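Local coordinates for scarecrow-like protein 3 (Arabidopsis thaliana, PDB 6KPB) that binds zinc finger proteins of the IDD family and is probably a transcription factor involved in plant development, at residues L151-A156 against P177-A182; R330-L335 against S423-L428; L54-L59 against S83-P88. All coordinates share one frame; numbering follows the deposited sequence.

Interaction 1: residues L151-A156 against P177-A182; sequences LLTNRA and PAQWLA
In the Rossmann-like α/β core of the GRAS domain, Asn154 of helix 145-160 reaches across to Gln179 and Trp180 at the start of helix 178-189. The second of these helices belongs to a β-α-β crossover between the parallel strands 166-171 and 196-203. The axes of the two short helical segments approach to 10.0 Å and cross at -42°, a separation that the carboxamide of Asn154 bridges. Its ND2 donates to Gln179 O over 2.8 Å with an N-H...O angle of 158°, and the bond lies in the carbonyl plane and close to the plane of the amide. This grip fixes the rotation of the amide: OD1 is turned toward the indole of Trp180, 3.7 Å from CZ3, while ND2 also skirts the methyl of Ala182. A leucine in place of Asn154 offers no N-H, which would probably leave the Gln179 carbonyl without its side-chain partner and the two segments without the hydrogen bond between them. The indole is held at its far end by NE1, bonded to Asp171 of the VHIID motif, and Gln179 CG sits over the rim of one of its faces. Gln179 itself extends with CG anti to the backbone N (chi1 175°), which carries its amide past Thr153 to Ser255. On that path NE2 passes Thr153 OG1 at 3.8 Å, while the hydroxyl is bonded within its own helix to Ser149 O.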
ATOM      1  N   LEU A 151     -15.989  -0.155 -30.513  1.00 75.54           N
ATOM      2  CA  LEU A 151     -16.394  -0.343 -31.903  1.00 73.79           C
ATOM      3  C   LEU A 151     -17.866   0.004 -32.096  1.00 73.47           C
ATOM      4  O   LEU A 151     -18.228   0.729 -33.028  1.00 77.16           O
ATOM      5  CB  LEU A 151     -16.112  -1.784 -32.336  1.00 73.65           C
ATOM      6  CG  LEU A 151     -16.126  -2.165 -33.821  1.00 83.33           C
ATOM      7  CD1 LEU A 151     -15.365  -3.470 -34.016  1.00 69.64           C
ATOM      8  CD2 LEU A 151     -17.541  -2.299 -34.377  1.00 72.97           C
ATOM      9  N   LEU A 152     -18.731  -0.513 -31.220  1.00 72.90           N
ATOM     10  CA  LEU A 152     -20.166  -0.294 -31.377  1.00 74.93           C
ATOM     11  C   LEU A 152     -20.536   1.169 -31.162  1.00 78.46           C
ATOM     12  O   LEU A 152     -21.352   1.723 -31.908  1.00 79.17           O
ATOM     13  CB  LEU A 152     -20.941  -1.191 -30.413  1.00 72.55           C
ATOM     14  CG  LEU A 152     -20.943  -2.687 -30.743  1.00 78.83           C
ATOM     15  CD1 LEU A 152     -21.570  -3.500 -29.614  1.00 70.77           C
ATOM     16  CD2 LEU A 152     -21.670  -2.931 -32.058  1.00 72.41           C
ATOM     17  N   THR A 153     -19.945   1.813 -30.153  1.00 72.01           N
ATOM     18  CA  THR A 153     -20.304   3.197 -29.859  1.00 78.90           C
ATOM     19  C   THR A 153     -19.755   4.153 -30.912  1.00 86.01           C
ATOM     20  O   THR A 153     -20.408   5.145 -31.255  1.00 85.89           O
ATOM     21  CB  THR A 153     -19.804   3.591 -28.469  1.00 85.49           C
ATOM     22  OG1 THR A 153     -18.379   3.476 -28.421  1.00108.51           O
ATOM     23  CG2 THR A 153     -20.418   2.690 -27.407  1.00 91.47           C
ATOM     24  N   ASN A 154     -18.556   3.876 -31.437  1.00 72.25           N
ATOM     25  CA  ASN A 154     -18.011   4.722 -32.497  1.00 75.23           C
ATOM     26  C   ASN A 154     -18.862   4.643 -33.760  1.00 78.06           C
ATOM     27  O   ASN A 154     -19.073   5.658 -34.434  1.00 88.54           O
ATOM     28  CB  ASN A 154     -16.564   4.332 -32.798  1.00 71.21           C
ATOM     29  CG  ASN A 154     -15.602   4.770 -31.709  1.00 83.66           C
ATOM     30  OD1 ASN A 154     -15.963   5.536 -30.816  1.00 83.22           O
ATOM     31  ND2 ASN A 154     -14.366   4.290 -31.785  1.00 87.64           N
ATOM     32  N   ARG A 155     -19.357   3.449 -34.096  1.00 73.02           N
ATOM     33  CA  ARG A 155     -20.254   3.316 -35.241  1.00 76.33           C
ATOM     34  C   ARG A 155     -21.543   4.098 -35.023  1.00 81.55           C
ATOM     35  O   ARG A 155     -22.029   4.778 -35.935  1.00 77.59           O
ATOM     36  CB  ARG A 155     -20.560   1.843 -35.501  1.00 79.46           C
ATOM     37  CG  ARG A 155     -19.471   1.096 -36.251  1.00105.98           C
ATOM     38  CD  ARG A 155     -19.540   1.378 -37.745  1.00124.44           C
ATOM     39  NE  ARG A 155     -18.316   1.996 -38.244  1.00136.26           N
ATOM     40  CZ  ARG A 155     -17.206   1.325 -38.532  1.00137.10           C
ATOM     41  NH1 ARG A 155     -17.161   0.009 -38.362  1.00137.51           N
ATOM     42  NH2 ARG A 155     -16.138   1.967 -38.983  1.00137.43           N
ATOM     43  N   ALA A 156     -22.108   4.018 -33.816  1.00 73.62           N
ATOM     44  CA  ALA A 156     -23.333   4.754 -33.522  1.00 74.22           C
ATOM     45  C   ALA A 156     -23.105   6.258 -33.604  1.00 83.70           C
ATOM     46  O   ALA A 156     -23.977   7.002 -34.067  1.00 94.92           O
ATOM     47  CB  ALA A 156     -23.861   4.363 -32.142  1.00 67.94           C
ATOM     48  N   PRO A 177      -7.288   6.311 -24.509  1.00 83.83           N
ATOM     49  CA  PRO A 177      -7.379   7.062 -25.771  1.00 81.72           C
ATOM     50  C   PRO A 177      -7.659   6.198 -26.992  1.00 85.29           C
ATOM     51  O   PRO A 177      -7.942   6.758 -28.060  1.00 93.37           O
ATOM     52  CB  PRO A 177      -6.005   7.738 -25.875  1.00 84.44           C
ATOM     53  CG  PRO A 177      -5.098   6.872 -25.075  1.00 81.04           C
ATOM     54  CD  PRO A 177      -5.929   6.343 -23.941  1.00 91.65           C
ATOM     55  N   ALA A 178      -7.598   4.868 -26.876  1.00 89.94           N
ATOM     56  CA  ALA A 178      -7.872   4.005 -28.021  1.00 86.22           C
ATOM     57  C   ALA A 178      -9.299   4.152 -28.531  1.00 87.47           C
ATOM     58  O   ALA A 178      -9.564   3.858 -29.702  1.00 87.63           O
ATOM     59  CB  ALA A 178      -7.604   2.544 -27.654  1.00 72.44           C
ATOM     60  N   GLN A 179     -10.222   4.599 -27.678  1.00 86.49           N
ATOM     61  CA  GLN A 179     -11.610   4.758 -28.098  1.00 85.61           C
ATOM     62  C   GLN A 179     -11.745   5.831 -29.171  1.00 88.33           C
ATOM     63  O   GLN A 179     -12.476   5.646 -30.152  1.00 93.08           O
ATOM     64  CB  GLN A 179     -12.482   5.097 -26.890  1.00 86.26           C
ATOM     65  CG  GLN A 179     -13.930   5.405 -27.227  1.00 88.82           C
ATOM     66  CD  GLN A 179     -14.765   5.668 -25.990  1.00101.51           C
ATOM     67  OE1 GLN A 179     -14.240   6.054 -24.945  1.00109.95           O
ATOM     68  NE2 GLN A 179     -16.071   5.454 -26.098  1.00 98.21           N
ATOM     69  N   TRP A 180     -11.052   6.957 -29.007  1.00 87.65           N
ATOM     70  CA  TRP A 180     -11.187   8.070 -29.937  1.00 89.95           C
ATOM     71  C   TRP A 180     -10.111   8.097 -31.014  1.00 92.07           C
ATOM     72  O   TRP A 180     -10.285   8.795 -32.019  1.00 94.37           O
ATOM     73  CB  TRP A 180     -11.181   9.403 -29.178  1.00 73.17           C
ATOM     74  CG  TRP A 180     -12.093   9.415 -27.981  1.00 77.68           C
ATOM     75  CD1 TRP A 180     -11.751   9.719 -26.695  1.00 84.30           C
ATOM     76  CD2 TRP A 180     -13.492   9.093 -27.956  1.00 75.41           C
ATOM     77  NE1 TRP A 180     -12.848   9.615 -25.874  1.00 88.51           N
ATOM     78  CE2 TRP A 180     -13.929   9.231 -26.624  1.00 75.84           C
ATOM     79  CE3 TRP A 180     -14.417   8.705 -28.931  1.00 76.04           C
ATOM     80  CZ2 TRP A 180     -15.248   8.994 -26.242  1.00 73.07           C
ATOM     81  CZ3 TRP A 180     -15.726   8.469 -28.548  1.00 69.53           C
ATOM     82  CH2 TRP A 180     -16.128   8.614 -27.215  1.00 71.36           C
ATOM     83  N   LEU A 181      -9.008   7.367 -30.831  1.00 92.72           N
ATOM     84  CA  LEU A 181      -8.011   7.274 -31.892  1.00 90.86           C
ATOM     85  C   LEU A 181      -8.597   6.621 -33.137  1.00 89.80           C
ATOM     86  O   LEU A 181      -8.326   7.056 -34.263  1.00 90.53           O
ATOM     87  CB  LEU A 181      -6.786   6.500 -31.402  1.00 93.75           C
ATOM     88  CG  LEU A 181      -5.854   7.213 -30.420  1.00 88.83           C
ATOM     89  CD1 LEU A 181      -4.840   6.240 -29.843  1.00 85.07           C
ATOM     90  CD2 LEU A 181      -5.153   8.377 -31.096  1.00 79.81           C
ATOM     91  N   ALA A 182      -9.413   5.581 -32.954  1.00 83.76           N
ATOM     92  CA  ALA A 182     -10.068   4.947 -34.091  1.00 77.80           C
ATOM     93  C   ALA A 182     -11.115   5.866 -34.709  1.00 82.95           C
ATOM     94  O   ALA A 182     -11.224   5.952 -35.938  1.00 90.02           O
ATOM     95  CB  ALA A 182     -10.701   3.624 -33.663  1.00 72.56           C
TER

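Interaction 2: residues R330-L335 against S423-L428; sequences RTDSFL and SQRIDL
Helices 330-340 and 419-428 pack with the axes of their segments 10.0 Å apart and crossed at -48°, and the nearest CA pair is Leu335 and Ile426, 7.1 Å. Both belong to the helical layer on one face of the central sheet of the GRAS α/β fold: the first leads into strand 345-351, the second into strand 431-434. Toward the sheet the contact is apolar. Leu335 CD1 meets Ile426 CG1 at 4.0 Å, the two side chains running at about a right angle, and the same methyl lies 4.1 Å from Arg425 O on the backbone of the facing helix. Ile426 in turn rests on Met346 and Val348 of strand 345-351, so the pair is continuous with the packing against the sheet. One turn back along helix 330-340, Thr331 presents its methyl rather than its hydroxyl, since CG2 stands anti to the backbone N; the aliphatic chain of Arg425 passes across it. Arg425 leaves its helix extended and bends at chi3 (-59°), and its NH1 forms a salt bridge with Glu417 of the same chain. Asp332 approaches the guanidinium at its edge, near the plane, yet OD1 is 4.4 Å from NH2 of Arg425, beyond a salt bridge; its charge would probably add a weaker attraction from the exposed side. The closest touch between the two segments is aliphatic, Thr331 CG2 against Arg425 CD at 3.6 Å.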
ATOM      1  N   ARG A 330     -30.585  10.477  -8.000  1.00133.36           N
ATOM      2  CA  ARG A 330     -29.385  11.105  -8.544  1.00120.56           C
ATOM      3  C   ARG A 330     -29.183  10.725 -10.006  1.00116.59           C
ATOM      4  O   ARG A 330     -28.736  11.550 -10.812  1.00114.70           O
ATOM      5  CB  ARG A 330     -28.162  10.715  -7.712  1.00112.01           C
ATOM      6  CG  ARG A 330     -28.337  10.941  -6.219  1.00123.64           C
ATOM      7  CD  ARG A 330     -27.091  10.568  -5.427  1.00127.94           C
ATOM      8  NE  ARG A 330     -25.965  11.458  -5.695  1.00130.36           N
ATOM      9  CZ  ARG A 330     -24.807  11.068  -6.218  1.00128.13           C
ATOM     10  NH1 ARG A 330     -24.609   9.792  -6.524  1.00116.55           N
ATOM     11  NH2 ARG A 330     -23.841  11.952  -6.426  1.00133.50           N
ATOM     12  N   THR A 331     -29.508   9.480 -10.365  1.00107.43           N
ATOM     13  CA  THR A 331     -29.390   9.056 -11.757  1.00103.19           C
ATOM     14  C   THR A 331     -30.378   9.800 -12.647  1.00 98.56           C
ATOM     15  O   THR A 331     -30.033  10.209 -13.761  1.00101.22           O
ATOM     16  CB  THR A 331     -29.608   7.547 -11.867  1.00107.73           C
ATOM     17  OG1 THR A 331     -28.575   6.858 -11.154  1.00102.00           O
ATOM     18  CG2 THR A 331     -29.587   7.109 -13.323  1.00108.46           C
ATOM     19  N   ASP A 332     -31.610   9.984 -12.168  1.00106.17           N
ATOM     20  CA  ASP A 332     -32.610  10.716 -12.940  1.00110.84           C
ATOM     21  C   ASP A 332     -32.138  12.132 -13.245  1.00106.25           C
ATOM     22  O   ASP A 332     -32.236  12.600 -14.385  1.00115.75           O
ATOM     23  CB  ASP A 332     -33.938  10.751 -12.180  1.00117.13           C
ATOM     24  CG  ASP A 332     -34.440   9.368 -11.814  1.00130.73           C
ATOM     25  OD1 ASP A 332     -33.754   8.374 -12.137  1.00128.13           O
ATOM     26  OD2 ASP A 332     -35.525   9.276 -11.200  1.00134.24           O
ATOM     27  N   SER A 333     -31.615  12.827 -12.231  1.00107.13           N
ATOM     28  CA  SER A 333     -31.162  14.200 -12.430  1.00109.58           C
ATOM     29  C   SER A 333     -30.022  14.266 -13.437  1.00105.18           C
ATOM     30  O   SER A 333     -29.961  15.190 -14.257  1.00103.67           O
ATOM     31  CB  SER A 333     -30.733  14.815 -11.096  1.00107.98           C
ATOM     32  OG  SER A 333     -29.367  14.543 -10.827  1.00124.38           O
ATOM     33  N   PHE A 334     -29.109  13.292 -13.396  1.00 97.91           N
ATOM     34  CA  PHE A 334     -27.992  13.298 -14.334  1.00100.67           C
ATOM     35  C   PHE A 334     -28.462  13.007 -15.754  1.00103.39           C
ATOM     36  O   PHE A 334     -28.045  13.682 -16.702  1.00109.07           O
ATOM     37  CB  PHE A 334     -26.929  12.291 -13.896  1.00107.00           C
ATOM     38  CG  PHE A 334     -25.645  12.395 -14.668  1.00110.32           C
ATOM     39  CD1 PHE A 334     -24.877  13.548 -14.606  1.00114.42           C
ATOM     40  CD2 PHE A 334     -25.209  11.349 -15.463  1.00106.89           C
ATOM     41  CE1 PHE A 334     -23.698  13.651 -15.317  1.00110.00           C
ATOM     42  CE2 PHE A 334     -24.029  11.446 -16.177  1.00104.05           C
ATOM     43  CZ  PHE A 334     -23.273  12.599 -16.104  1.00103.72           C
ATOM     44  N   LEU A 335     -29.334  12.009 -15.920  1.00 96.74           N
ATOM     45  CA  LEU A 335     -29.856  11.701 -17.248  1.00 92.18           C
ATOM     46  C   LEU A 335     -30.683  12.856 -17.796  1.00 92.93           C
ATOM     47  O   LEU A 335     -30.633  13.152 -18.995  1.00 97.00           O
ATOM     48  CB  LEU A 335     -30.684  10.418 -17.203  1.00 84.64           C
ATOM     49  CG  LEU A 335     -29.896   9.131 -16.949  1.00 85.62           C
ATOM     50  CD1 LEU A 335     -30.837   7.947 -16.787  1.00 81.85           C
ATOM     51  CD2 LEU A 335     -28.909   8.885 -18.079  1.00 89.74           C
ATOM     52  N   SER A 423     -32.880   0.374 -19.451  1.00 92.69           N
ATOM     53  CA  SER A 423     -33.710   0.835 -20.560  1.00 89.62           C
ATOM     54  C   SER A 423     -34.906   1.631 -20.055  1.00 95.30           C
ATOM     55  O   SER A 423     -35.167   2.742 -20.527  1.00100.20           O
ATOM     56  CB  SER A 423     -34.168  -0.353 -21.404  1.00 99.45           C
ATOM     57  OG  SER A 423     -33.065  -0.981 -22.033  1.00100.74           O
ATOM     58  N   GLN A 424     -35.644   1.078 -19.088  1.00 95.57           N
ATOM     59  CA  GLN A 424     -36.757   1.813 -18.492  1.00106.02           C
ATOM     60  C   GLN A 424     -36.282   3.133 -17.901  1.00 94.99           C
ATOM     61  O   GLN A 424     -36.895   4.183 -18.120  1.00101.82           O
ATOM     62  CB  GLN A 424     -37.432   0.968 -17.411  1.00110.59           C
ATOM     63  CG  GLN A 424     -38.032  -0.338 -17.890  1.00119.89           C
ATOM     64  CD  GLN A 424     -38.838  -1.024 -16.804  1.00134.11           C
ATOM     65  OE1 GLN A 424     -39.366  -0.371 -15.902  1.00143.78           O
ATOM     66  NE2 GLN A 424     -38.932  -2.346 -16.879  1.00135.45           N
ATOM     67  N   ARG A 425     -35.183   3.093 -17.148  1.00 90.18           N
ATOM     68  CA  ARG A 425     -34.671   4.291 -16.491  1.00 96.04           C
ATOM     69  C   ARG A 425     -34.286   5.355 -17.512  1.00105.11           C
ATOM     70  O   ARG A 425     -34.630   6.533 -17.361  1.00112.31           O
ATOM     71  CB  ARG A 425     -33.473   3.919 -15.615  1.00100.70           C
ATOM     72  CG  ARG A 425     -33.146   4.925 -14.531  1.00107.65           C
ATOM     73  CD  ARG A 425     -31.955   4.467 -13.705  1.00112.21           C
ATOM     74  NE  ARG A 425     -32.175   3.172 -13.068  1.00107.69           N
ATOM     75  CZ  ARG A 425     -32.821   3.006 -11.918  1.00109.50           C
ATOM     76  NH1 ARG A 425     -32.970   1.791 -11.407  1.00103.59           N
ATOM     77  NH2 ARG A 425     -33.321   4.055 -11.278  1.00111.53           N
ATOM     78  N   ILE A 426     -33.577   4.954 -18.569  1.00103.57           N
ATOM     79  CA  ILE A 426     -33.137   5.911 -19.579  1.00 94.97           C
ATOM     80  C   ILE A 426     -34.311   6.369 -20.438  1.00 99.74           C
ATOM     81  O   ILE A 426     -34.415   7.550 -20.793  1.00 89.80           O
ATOM     82  CB  ILE A 426     -32.006   5.299 -20.428  1.00 87.36           C
ATOM     83  CG1 ILE A 426     -30.741   5.132 -19.582  1.00 74.54           C
ATOM     84  CG2 ILE A 426     -31.719   6.150 -21.655  1.00 81.42           C
ATOM     85  CD1 ILE A 426     -29.629   4.391 -20.288  1.00 69.25           C
ATOM     86  N   ASP A 427     -35.218   5.450 -20.780  1.00 98.89           N
ATOM     87  CA  ASP A 427     -36.368   5.818 -21.601  1.00101.64           C
ATOM     88  C   ASP A 427     -37.306   6.754 -20.851  1.00106.43           C
ATOM     89  O   ASP A 427     -37.899   7.659 -21.451  1.00105.47           O
ATOM     90  CB  ASP A 427     -37.106   4.562 -22.068  1.00103.00           C
ATOM     91  CG  ASP A 427     -38.358   4.878 -22.864  1.00110.30           C
ATOM     92  OD1 ASP A 427     -39.407   5.155 -22.246  1.00115.57           O
ATOM     93  OD2 ASP A 427     -38.288   4.856 -24.110  1.00114.87           O
ATOM     94  N   LEU A 428     -37.457   6.556 -19.538  1.00100.86           N
ATOM     95  CA  LEU A 428     -38.271   7.468 -18.744  1.00 99.34           C
ATOM     96  C   LEU A 428     -37.649   8.853 -18.639  1.00 99.93           C
ATOM     97  O   LEU A 428     -38.373   9.826 -18.405  1.00103.36           O
ATOM     98  CB  LEU A 428     -38.498   6.901 -17.342  1.00 94.44           C
ATOM     99  CG  LEU A 428     -39.643   5.900 -17.184  1.00108.00           C
ATOM    100  CD1 LEU A 428     -39.860   5.565 -15.716  1.00115.12           C
ATOM    101  CD2 LEU A 428     -40.920   6.451 -17.805  1.00107.25           C
TER

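Interaction 3: residues L54-L59 against S83-P88; sequences LYLIHL and SHLASP
Leu56, with Tyr55 and Leu59 beside it on helix 49-69, receives the end of helix 72-85 in the first leucine-repeat region, a helical part of the GRAS domain away from the sheet. At the start of 83-88, Ser83 points away from helix 49-69, and it and His84 pack on Lys117 of the second subunit. Leu85 follows and carries most of the contact. Its CB sits 3.6 Å from Leu56 CD2, and with CG anti to the carbonyl carbon (chi1 -65°) the isobutyl group runs on toward Tyr55. There Leu85 CD1 comes to 3.6 Å from Tyr55 CD2; the two side chains lie at about a right angle. Leu59 CD1 stands 3.8 Å above one face of the Tyr55 ring, offset toward its rim, and also borders Leu85 CD1, at 4.5 Å, so ring and methyl meet the end of Leu85 from the same side, the methyl only loosely. Ala86, where the chain leaves helical geometry, adds its methyl at 4.4 Å from Leu56 CD2; both residues also touch Ala97 of helix 92-109. Ser87 makes backbone hydrogen bonds with Gln94 of that helix, and Pro88 packs on Ala121 of the second subunit. The side-chain contacts between the two segments are all apolar, which implies that van der Waals packing of leucine, alanine and tyrosine carbon, rather than directed bonds, probably holds this helix end against its neighbour.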
ATOM      1  N   LEU A  54     -16.257 -26.596  -3.598  1.00127.14           N
ATOM      2  CA  LEU A  54     -17.638 -26.549  -3.128  1.00130.78           C
ATOM      3  C   LEU A  54     -17.711 -26.192  -1.649  1.00125.43           C
ATOM      4  O   LEU A  54     -18.632 -25.486  -1.220  1.00117.78           O
ATOM      5  CB  LEU A  54     -18.328 -27.887  -3.392  1.00140.58           C
ATOM      6  CG  LEU A  54     -19.664 -27.767  -4.124  1.00143.59           C
ATOM      7  CD1 LEU A  54     -19.452 -26.994  -5.400  1.00145.47           C
ATOM      8  CD2 LEU A  54     -20.254 -29.133  -4.421  1.00147.68           C
ATOM      9  N   TYR A  55     -16.752 -26.672  -0.855  1.00124.83           N
ATOM     10  CA  TYR A  55     -16.702 -26.300   0.554  1.00119.04           C
ATOM     11  C   TYR A  55     -16.455 -24.807   0.725  1.00128.66           C
ATOM     12  O   TYR A  55     -16.966 -24.197   1.671  1.00131.63           O
ATOM     13  CB  TYR A  55     -15.621 -27.112   1.267  1.00113.54           C
ATOM     14  CG  TYR A  55     -15.625 -26.979   2.773  1.00113.93           C
ATOM     15  CD1 TYR A  55     -16.816 -27.006   3.489  1.00117.56           C
ATOM     16  CD2 TYR A  55     -14.440 -26.823   3.478  1.00107.39           C
ATOM     17  CE1 TYR A  55     -16.823 -26.886   4.868  1.00113.26           C
ATOM     18  CE2 TYR A  55     -14.437 -26.702   4.855  1.00103.54           C
ATOM     19  CZ  TYR A  55     -15.631 -26.733   5.544  1.00109.32           C
ATOM     20  OH  TYR A  55     -15.628 -26.611   6.915  1.00110.18           O
ATOM     21  N   LEU A  56     -15.685 -24.202  -0.184  1.00128.35           N
ATOM     22  CA  LEU A  56     -15.470 -22.760  -0.135  1.00118.91           C
ATOM     23  C   LEU A  56     -16.774 -22.000  -0.338  1.00116.25           C
ATOM     24  O   LEU A  56     -17.004 -20.966   0.299  1.00121.43           O
ATOM     25  CB  LEU A  56     -14.440 -22.347  -1.188  1.00108.85           C
ATOM     26  CG  LEU A  56     -12.973 -22.641  -0.875  1.00100.87           C
ATOM     27  CD1 LEU A  56     -12.111 -22.500  -2.122  1.00 95.81           C
ATOM     28  CD2 LEU A  56     -12.480 -21.719   0.224  1.00 94.31           C
ATOM     29  N   ILE A  57     -17.638 -22.496  -1.229  1.00113.04           N
ATOM     30  CA  ILE A  57     -18.922 -21.843  -1.475  1.00112.77           C
ATOM     31  C   ILE A  57     -19.783 -21.884  -0.220  1.00114.32           C
ATOM     32  O   ILE A  57     -20.348 -20.868   0.202  1.00115.42           O
ATOM     33  CB  ILE A  57     -19.643 -22.502  -2.664  1.00111.70           C
ATOM     34  CG1 ILE A  57     -18.668 -22.760  -3.810  1.00111.46           C
ATOM     35  CG2 ILE A  57     -20.804 -21.637  -3.130  1.00102.86           C
ATOM     36  CD1 ILE A  57     -19.307 -23.431  -4.999  1.00115.72           C
ATOM     37  N   HIS A  58     -19.898 -23.067   0.387  1.00113.40           N
ATOM     38  CA  HIS A  58     -20.656 -23.208   1.627  1.00119.00           C
ATOM     39  C   HIS A  58     -20.146 -22.249   2.698  1.00112.92           C
ATOM     40  O   HIS A  58     -20.939 -21.578   3.368  1.00106.68           O
ATOM     41  CB  HIS A  58     -20.589 -24.656   2.112  1.00125.00           C
ATOM     42  CG  HIS A  58     -21.383 -24.920   3.354  1.00129.70           C
ATOM     43  ND1 HIS A  58     -22.761 -24.900   3.377  1.00131.98           N
ATOM     44  CD2 HIS A  58     -20.990 -25.214   4.616  1.00130.08           C
ATOM     45  CE1 HIS A  58     -23.183 -25.167   4.600  1.00134.98           C
ATOM     46  NE2 HIS A  58     -22.128 -25.360   5.372  1.00132.51           N
ATOM     47  N   LEU A  59     -18.824 -22.155   2.862  1.00111.60           N
ATOM     48  CA  LEU A  59     -18.261 -21.223   3.836  1.00111.93           C
ATOM     49  C   LEU A  59     -18.688 -19.789   3.548  1.00109.76           C
ATOM     50  O   LEU A  59     -19.024 -19.036   4.469  1.00104.32           O
ATOM     51  CB  LEU A  59     -16.736 -21.331   3.847  1.00115.61           C
ATOM     52  CG  LEU A  59     -16.042 -22.256   4.849  1.00120.97           C
ATOM     53  CD1 LEU A  59     -14.850 -22.942   4.214  1.00117.66           C
ATOM     54  CD2 LEU A  59     -15.608 -21.471   6.080  1.00125.03           C
ATOM     55  N   SER A  83      -9.485 -18.773   5.195  1.00102.91           N
ATOM     56  CA  SER A  83      -8.123 -18.277   5.013  1.00110.44           C
ATOM     57  C   SER A  83      -7.181 -19.381   4.550  1.00110.61           C
ATOM     58  O   SER A  83      -6.343 -19.162   3.668  1.00115.91           O
ATOM     59  CB  SER A  83      -7.615 -17.653   6.311  1.00120.96           C
ATOM     60  OG  SER A  83      -8.395 -16.527   6.673  1.00130.71           O
ATOM     61  N   HIS A  84      -7.302 -20.576   5.128  1.00109.05           N
ATOM     62  CA  HIS A  84      -6.388 -21.656   4.777  1.00117.65           C
ATOM     63  C   HIS A  84      -6.708 -22.271   3.421  1.00116.26           C
ATOM     64  O   HIS A  84      -5.794 -22.734   2.727  1.00130.33           O
ATOM     65  CB  HIS A  84      -6.403 -22.733   5.861  1.00133.90           C
ATOM     66  CG  HIS A  84      -5.414 -22.496   6.959  1.00151.37           C
ATOM     67  ND1 HIS A  84      -4.119 -22.966   6.907  1.00158.61           N
ATOM     68  CD2 HIS A  84      -5.526 -21.835   8.136  1.00156.64           C
ATOM     69  CE1 HIS A  84      -3.478 -22.606   8.004  1.00160.99           C
ATOM     70  NE2 HIS A  84      -4.310 -21.919   8.767  1.00158.96           N
ATOM     71  N   LEU A  85      -7.980 -22.288   3.020  1.00102.69           N
ATOM     72  CA  LEU A  85      -8.348 -22.894   1.746  1.00107.40           C
ATOM     73  C   LEU A  85      -8.211 -21.914   0.585  1.00108.58           C
ATOM     74  O   LEU A  85      -7.663 -22.266  -0.464  1.00107.69           O
ATOM     75  CB  LEU A  85      -9.778 -23.439   1.810  1.00103.74           C
ATOM     76  CG  LEU A  85     -10.037 -24.599   2.771  1.00107.97           C
ATOM     77  CD1 LEU A  85     -11.391 -25.232   2.485  1.00112.27           C
ATOM     78  CD2 LEU A  85      -8.925 -25.634   2.686  1.00 98.07           C
ATOM     79  N   ALA A  86      -8.701 -20.689   0.755  1.00103.49           N
ATOM     80  CA  ALA A  86      -8.636 -19.705  -0.313  1.00 98.84           C
ATOM     81  C   ALA A  86      -7.194 -19.265  -0.555  1.00 99.25           C
ATOM     82  O   ALA A  86      -6.326 -19.371   0.316  1.00104.87           O
ATOM     83  CB  ALA A  86      -9.503 -18.490   0.019  1.00 83.87           C
ATOM     84  N   SER A  87      -6.949 -18.763  -1.763  1.00 89.79           N
ATOM     85  CA  SER A  87      -5.628 -18.291  -2.155  1.00 92.59           C
ATOM     86  C   SER A  87      -5.729 -17.479  -3.438  1.00 85.95           C
ATOM     87  O   SER A  87      -6.394 -17.907  -4.389  1.00 96.50           O
ATOM     88  CB  SER A  87      -4.660 -19.458  -2.359  1.00 99.66           C
ATOM     89  OG  SER A  87      -3.461 -19.012  -2.972  1.00104.76           O
ATOM     90  N   PRO A  88      -5.084 -16.310  -3.506  1.00 84.52           N
ATOM     91  CA  PRO A  88      -5.081 -15.551  -4.766  1.00 82.60           C
ATOM     92  C   PRO A  88      -4.260 -16.213  -5.857  1.00 88.52           C
ATOM     93  O   PRO A  88      -4.397 -15.833  -7.027  1.00 79.49           O
ATOM     94  CB  PRO A  88      -4.478 -14.194  -4.367  1.00 81.01           C
ATOM     95  CG  PRO A  88      -4.480 -14.178  -2.865  1.00 91.72           C
ATOM     96  CD  PRO A  88      -4.372 -15.603  -2.433  1.00 75.92           C
TER

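In the fold
Interactions 1 and 2 belong to the α/β core and join different helix pairs, their centres about 24 Å apart. They lean on alternate residues of strand 345-351, Val347 for interaction 1 and Met346 and Val348 for interaction 2, consistent with helices on the two faces of one sheet. The centre of interaction 3 lies about 41 and 39 Å from those of interactions 1 and 2, in the helical region; it is partly buried and flanked by the second subunit and the bound peptide. Chemistry follows place: a buried amide-to-carbonyl bond in interaction 1, apolar contacts with a longer-range Asp-Arg pair at the exposed side in interaction 2, and apolar side-chain packing against a helix end in interaction 3.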